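Local coordinates for protein DNA alpha-glucosyltransferase (Enterobacteria phage T4, PDB 1XV5) that belongs to the GT-B clan of glycosyltransferases, as a phage DNA alpha-glucosyltransferase built from two Rossmann-like domains, at residues 176-190 with 375-388. Sequence-based numbering, arbitrary orientation.
Sequences QPPMDIVKVRSTYWK and REKAYEFLYQHQDS
The backbone oxygen of Lys190 is gripped end-on by the guanidinium of Arg375, with NH2 at 2.8 Å and NH1 at 3.1 Å from Lys190 O. Arginine suits this place because two nitrogens can share one acceptor in their own plane while a flat face packs. That face lies against the Trp189 indole, with Trp189 NE1 3.2 Å above the guanidinium plane. On the other side of the indole sits the guanidinium of Arg185, so the broad, flat tryptophan is sandwiched between two arginines. Glu376, with two oxygens for two nitrogens, forms a two-pronged salt bridge with Arg185: NH2 reaches OE1 on its syn side at 2.8 Å, whereas NH1 meets OE2 from above the carboxylate plane. Water 2 links the indole N-H of Trp189 to the same OE1.

Arg185 runs extended from CG to NE, which lays CD over the face of the Tyr379 ring, 3.6 Å from its centroid, as a CH-pi contact with a cation-pi interaction beyond it. Ile181, a branched side chain, spreads over the helix: CG2 against Tyr379 CE2 (3.4 Å), CD1 against the backbone of Leu382.

Toward Pro177 and Ser388, the carboxylate of Asp387 serves two helix starts: CG anti to the backbone N (chi1 -173°) lets OD1 accept from Ile181 N at 2.8 Å, while OD2 bonds Ser389 OG, and Asp387 is itself the N-cap of helix 388-399. Asp180, the other N-cap, accepts from Lys183 N. Gln386 NE2 donates to Pro177 O, and a single bridge pairs Met179 with Asp387. Helix 181-188, leading from the last strand of the first sheet to the second, packs roughly antiparallel (150°) on the end of helix 368-386, before the chain turns into its final helix: the place where a GT-B chain crosses between its two domains, once on the way out and again near its C-terminus.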
# COMPACT_ATOMS: atom_id res chain seq x y z
N GLN A 176 3.39 6.97 -7.87
CA GLN A 176 3.43 5.56 -7.50
C GLN A 176 3.94 5.56 -6.07
O GLN A 176 4.80 6.38 -5.72
CB GLN A 176 4.43 4.77 -8.34
CG GLN A 176 4.13 4.70 -9.81
CD GLN A 176 5.29 4.08 -10.57
OE1 GLN A 176 5.53 2.87 -10.49
NE2 GLN A 176 6.02 4.91 -11.31
N PRO A 177 3.43 4.66 -5.21
CA PRO A 177 3.88 4.59 -3.81
C PRO A 177 5.20 3.80 -3.81
O PRO A 177 5.19 2.58 -3.96
CB PRO A 177 2.73 3.85 -3.12
CG PRO A 177 2.24 2.93 -4.20
CD PRO A 177 2.27 3.77 -5.45
N PRO A 178 6.34 4.49 -3.64
CA PRO A 178 7.66 3.87 -3.64
C PRO A 178 8.13 3.20 -2.37
O PRO A 178 7.69 3.52 -1.27
CB PRO A 178 8.60 5.03 -4.02
CG PRO A 178 7.68 6.26 -4.20
CD PRO A 178 6.47 5.94 -3.39
N MET A 179 9.07 2.27 -2.54
CA MET A 179 9.67 1.56 -1.43
C MET A 179 11.14 1.36 -1.77
O MET A 179 11.49 1.23 -2.94
CB MET A 179 9.01 0.19 -1.25
CG MET A 179 9.59 -0.63 -0.12
SD MET A 179 8.67 -2.16 0.13
CE MET A 179 9.65 -3.30 -0.87
N ASP A 180 12.00 1.37 -0.75
CA ASP A 180 13.41 1.13 -0.99
C ASP A 180 13.50 -0.38 -1.12
O ASP A 180 13.66 -1.10 -0.13
CB ASP A 180 14.27 1.60 0.18
CG ASP A 180 15.75 1.51 -0.11
OD1 ASP A 180 16.14 0.68 -0.96
OD2 ASP A 180 16.54 2.26 0.51
N ILE A 181 13.36 -0.86 -2.35
CA ILE A 181 13.40 -2.28 -2.65
C ILE A 181 14.77 -2.90 -2.40
O ILE A 181 14.88 -4.06 -1.99
CB ILE A 181 12.94 -2.51 -4.11
CG1 ILE A 181 11.44 -2.22 -4.20
CG2 ILE A 181 13.28 -3.92 -4.57
CD1 ILE A 181 10.89 -2.13 -5.61
N VAL A 182 15.82 -2.12 -2.64
CA VAL A 182 17.18 -2.58 -2.43
C VAL A 182 17.40 -2.88 -0.95
O VAL A 182 17.96 -3.91 -0.58
CB VAL A 182 18.20 -1.50 -2.87
CG1 VAL A 182 19.62 -1.98 -2.60
CG2 VAL A 182 18.01 -1.18 -4.34
N LYS A 183 16.94 -1.97 -0.09
CA LYS A 183 17.09 -2.14 1.35
C LYS A 183 16.43 -3.42 1.87
O LYS A 183 16.99 -4.12 2.70
CB LYS A 183 16.52 -0.92 2.08
CG LYS A 183 16.77 -0.95 3.58
CD LYS A 183 16.47 0.39 4.23
CE LYS A 183 17.33 1.49 3.62
NZ LYS A 183 18.78 1.14 3.63
N VAL A 184 15.23 -3.72 1.38
CA VAL A 184 14.54 -4.92 1.81
C VAL A 184 15.32 -6.16 1.37
O VAL A 184 15.49 -7.10 2.15
CB VAL A 184 13.10 -4.99 1.23
CG1 VAL A 184 12.49 -6.35 1.50
CG2 VAL A 184 12.25 -3.90 1.88
N ARG A 185 15.81 -6.16 0.13
CA ARG A 185 16.58 -7.32 -0.31
C ARG A 185 17.84 -7.50 0.51
O ARG A 185 18.19 -8.62 0.89
CB ARG A 185 16.98 -7.21 -1.79
CG ARG A 185 17.95 -8.33 -2.18
CD ARG A 185 18.23 -8.43 -3.66
NE ARG A 185 19.07 -9.61 -3.93
CZ ARG A 185 19.20 -10.19 -5.12
NH1 ARG A 185 18.54 -9.70 -6.17
NH2 ARG A 185 19.97 -11.26 -5.26
N SER A 186 18.53 -6.40 0.79
CA SER A 186 19.78 -6.47 1.54
C SER A 186 19.57 -6.92 2.98
O SER A 186 20.54 -7.16 3.71
CB SER A 186 20.48 -5.11 1.52
OG SER A 186 19.78 -4.14 2.26
N THR A 187 18.31 -7.05 3.39
CA THR A 187 17.98 -7.46 4.75
C THR A 187 17.29 -8.81 4.86
O THR A 187 17.45 -9.51 5.87
CB THR A 187 17.07 -6.40 5.43
OG1 THR A 187 17.78 -5.16 5.53
CG2 THR A 187 16.67 -6.85 6.83
N TYR A 188 16.52 -9.21 3.85
CA TYR A 188 15.78 -10.47 3.92
C TYR A 188 16.04 -11.56 2.91
O TYR A 188 15.64 -12.70 3.13
CB TYR A 188 14.28 -10.17 3.91
CG TYR A 188 13.83 -9.30 5.04
CD1 TYR A 188 13.76 -7.91 4.90
CD2 TYR A 188 13.54 -9.84 6.29
CE1 TYR A 188 13.40 -7.09 5.96
CE2 TYR A 188 13.18 -9.03 7.36
CZ TYR A 188 13.12 -7.66 7.19
OH TYR A 188 12.78 -6.85 8.25
N TRP A 189 16.70 -11.24 1.80
CA TRP A 189 16.95 -12.24 0.76
C TRP A 189 17.61 -13.50 1.30
O TRP A 189 18.61 -13.44 2.02
CB TRP A 189 17.81 -11.62 -0.35
CG TRP A 189 17.71 -12.33 -1.67
CD1 TRP A 189 18.45 -13.40 -2.10
CD2 TRP A 189 16.85 -11.98 -2.77
NE1 TRP A 189 18.11 -13.73 -3.39
CE2 TRP A 189 17.13 -12.88 -3.82
CE3 TRP A 189 15.88 -10.99 -2.96
CZ2 TRP A 189 16.47 -12.81 -5.06
CZ3 TRP A 189 15.22 -10.93 -4.19
CH2 TRP A 189 15.52 -11.84 -5.22
N LYS A 190 17.04 -14.65 0.95
CA LYS A 190 17.56 -15.94 1.40
C LYS A 190 18.14 -16.74 0.25
O LYS A 190 17.78 -16.52 -0.91
CB LYS A 190 16.43 -16.77 2.03
CG LYS A 190 15.76 -16.15 3.25
CD LYS A 190 16.68 -16.17 4.46
CE LYS A 190 15.99 -15.61 5.69
NZ LYS A 190 15.62 -14.18 5.52
N ARG A 375 13.23 -15.29 -9.83
CA ARG A 375 13.09 -14.25 -8.82
C ARG A 375 14.10 -13.12 -9.02
O ARG A 375 13.82 -11.99 -8.65
CB ARG A 375 13.18 -14.83 -7.40
CG ARG A 375 14.47 -15.51 -7.05
CD ARG A 375 14.52 -15.78 -5.54
NE ARG A 375 15.78 -16.42 -5.15
CZ ARG A 375 16.21 -16.49 -3.89
NH1 ARG A 375 15.49 -15.97 -2.91
NH2 ARG A 375 17.37 -17.07 -3.63
N GLU A 376 15.26 -13.42 -9.60
CA GLU A 376 16.23 -12.35 -9.84
C GLU A 376 15.60 -11.40 -10.87
O GLU A 376 15.77 -10.18 -10.80
CB GLU A 376 17.56 -12.90 -10.37
CG GLU A 376 18.41 -13.59 -9.31
CD GLU A 376 19.07 -12.62 -8.34
OE1 GLU A 376 19.68 -13.09 -7.36
OE2 GLU A 376 18.99 -11.39 -8.55
N LYS A 377 14.86 -11.96 -11.82
CA LYS A 377 14.19 -11.14 -12.82
C LYS A 377 13.08 -10.30 -12.18
O LYS A 377 12.96 -9.11 -12.47
CB LYS A 377 13.59 -12.00 -13.94
CG LYS A 377 14.63 -12.51 -14.93
CD LYS A 377 13.99 -13.20 -16.14
CE LYS A 377 13.32 -14.50 -15.76
NZ LYS A 377 12.90 -15.27 -16.97
N ALA A 378 12.30 -10.91 -11.30
CA ALA A 378 11.21 -10.20 -10.63
C ALA A 378 11.75 -9.06 -9.78
O ALA A 378 11.21 -7.95 -9.81
CB ALA A 378 10.41 -11.16 -9.76
N TYR A 379 12.80 -9.33 -9.02
CA TYR A 379 13.40 -8.31 -8.19
C TYR A 379 13.85 -7.11 -9.02
O TYR A 379 13.53 -5.97 -8.70
CB TYR A 379 14.59 -8.87 -7.41
CG TYR A 379 15.43 -7.80 -6.74
CD1 TYR A 379 16.58 -7.31 -7.35
CD2 TYR A 379 15.05 -7.26 -5.51
CE1 TYR A 379 17.33 -6.29 -6.76
CE2 TYR A 379 15.79 -6.24 -4.91
CZ TYR A 379 16.93 -5.77 -5.54
OH TYR A 379 17.67 -4.76 -4.96
N GLU A 380 14.57 -7.38 -10.11
CA GLU A 380 15.06 -6.29 -10.96
C GLU A 380 13.91 -5.53 -11.62
O GLU A 380 13.94 -4.31 -11.72
CB GLU A 380 16.00 -6.83 -12.04
CG GLU A 380 16.53 -5.75 -12.98
CD GLU A 380 17.37 -4.71 -12.27
OE1 GLU A 380 17.61 -3.63 -12.85
OE2 GLU A 380 17.80 -4.96 -11.12
N PHE A 381 12.89 -6.25 -12.07
CA PHE A 381 11.75 -5.62 -12.72
C PHE A 381 11.01 -4.68 -11.78
O PHE A 381 10.71 -3.54 -12.13
CB PHE A 381 10.78 -6.69 -13.22
CG PHE A 381 9.59 -6.13 -13.96
CD1 PHE A 381 9.73 -5.61 -15.24
CD2 PHE A 381 8.33 -6.13 -13.37
CE1 PHE A 381 8.64 -5.10 -15.94
CE2 PHE A 381 7.23 -5.62 -14.06
CZ PHE A 381 7.38 -5.10 -15.34
N LEU A 382 10.72 -5.16 -10.58
CA LEU A 382 10.00 -4.36 -9.60
C LEU A 382 10.86 -3.19 -9.13
O LEU A 382 10.34 -2.11 -8.85
CB LEU A 382 9.56 -5.24 -8.43
CG LEU A 382 8.55 -6.31 -8.85
CD1 LEU A 382 8.24 -7.23 -7.68
CD2 LEU A 382 7.27 -5.65 -9.37
N TYR A 383 12.16 -3.40 -9.05
CA TYR A 383 13.08 -2.33 -8.65
C TYR A 383 13.00 -1.21 -9.69
O TYR A 383 12.82 -0.03 -9.36
CB TYR A 383 14.51 -2.88 -8.60
CG TYR A 383 15.58 -1.82 -8.58
CD1 TYR A 383 15.80 -1.04 -7.44
CD2 TYR A 383 16.36 -1.57 -9.71
CE1 TYR A 383 16.77 -0.04 -7.43
CE2 TYR A 383 17.33 -0.57 -9.71
CZ TYR A 383 17.53 0.19 -8.57
OH TYR A 383 18.50 1.17 -8.56
N GLN A 384 13.12 -1.58 -10.96
CA GLN A 384 13.05 -0.62 -12.05
C GLN A 384 11.70 0.08 -12.09
O GLN A 384 11.60 1.26 -12.41
CB GLN A 384 13.29 -1.32 -13.40
CG GLN A 384 14.73 -1.76 -13.61
CD GLN A 384 15.67 -0.58 -13.82
OE1 GLN A 384 16.88 -0.69 -13.65
NE2 GLN A 384 15.11 0.56 -14.21
N HIS A 385 10.65 -0.66 -11.74
CA HIS A 385 9.31 -0.08 -11.78
C HIS A 385 8.93 0.86 -10.66
O HIS A 385 8.32 1.90 -10.91
CB HIS A 385 8.26 -1.18 -11.85
CG HIS A 385 6.86 -0.66 -12.02
ND1 HIS A 385 5.90 -0.77 -11.05
CD2 HIS A 385 6.29 0.02 -13.04
CE1 HIS A 385 4.79 -0.18 -11.45
NE2 HIS A 385 5.00 0.31 -12.66
N GLN A 386 9.30 0.53 -9.42
CA GLN A 386 8.85 1.35 -8.31
C GLN A 386 9.80 1.60 -7.13
O GLN A 386 9.34 1.87 -6.02
CB GLN A 386 7.53 0.76 -7.80
CG GLN A 386 6.51 1.76 -7.27
CD GLN A 386 5.10 1.20 -7.30
OE1 GLN A 386 4.59 0.82 -8.36
NE2 GLN A 386 4.45 1.17 -6.13
N ASP A 387 11.11 1.51 -7.35
CA ASP A 387 12.04 1.76 -6.24
C ASP A 387 12.00 3.25 -5.88
O ASP A 387 11.80 4.10 -6.76
CB ASP A 387 13.47 1.39 -6.61
CG ASP A 387 14.42 1.49 -5.42
OD1 ASP A 387 14.37 0.60 -4.54
OD2 ASP A 387 15.21 2.46 -5.36
N SER A 388 12.19 3.57 -4.61
CA SER A 388 12.18 4.95 -4.14
C SER A 388 13.18 5.83 -4.89
O SER A 388 12.93 7.01 -5.13
CB SER A 388 12.48 5.01 -2.64
OG SER A 388 11.47 4.38 -1.89
O HOH W 1 16.62 2.53 -3.08
O HOH W 2 19.36 -15.14 -5.80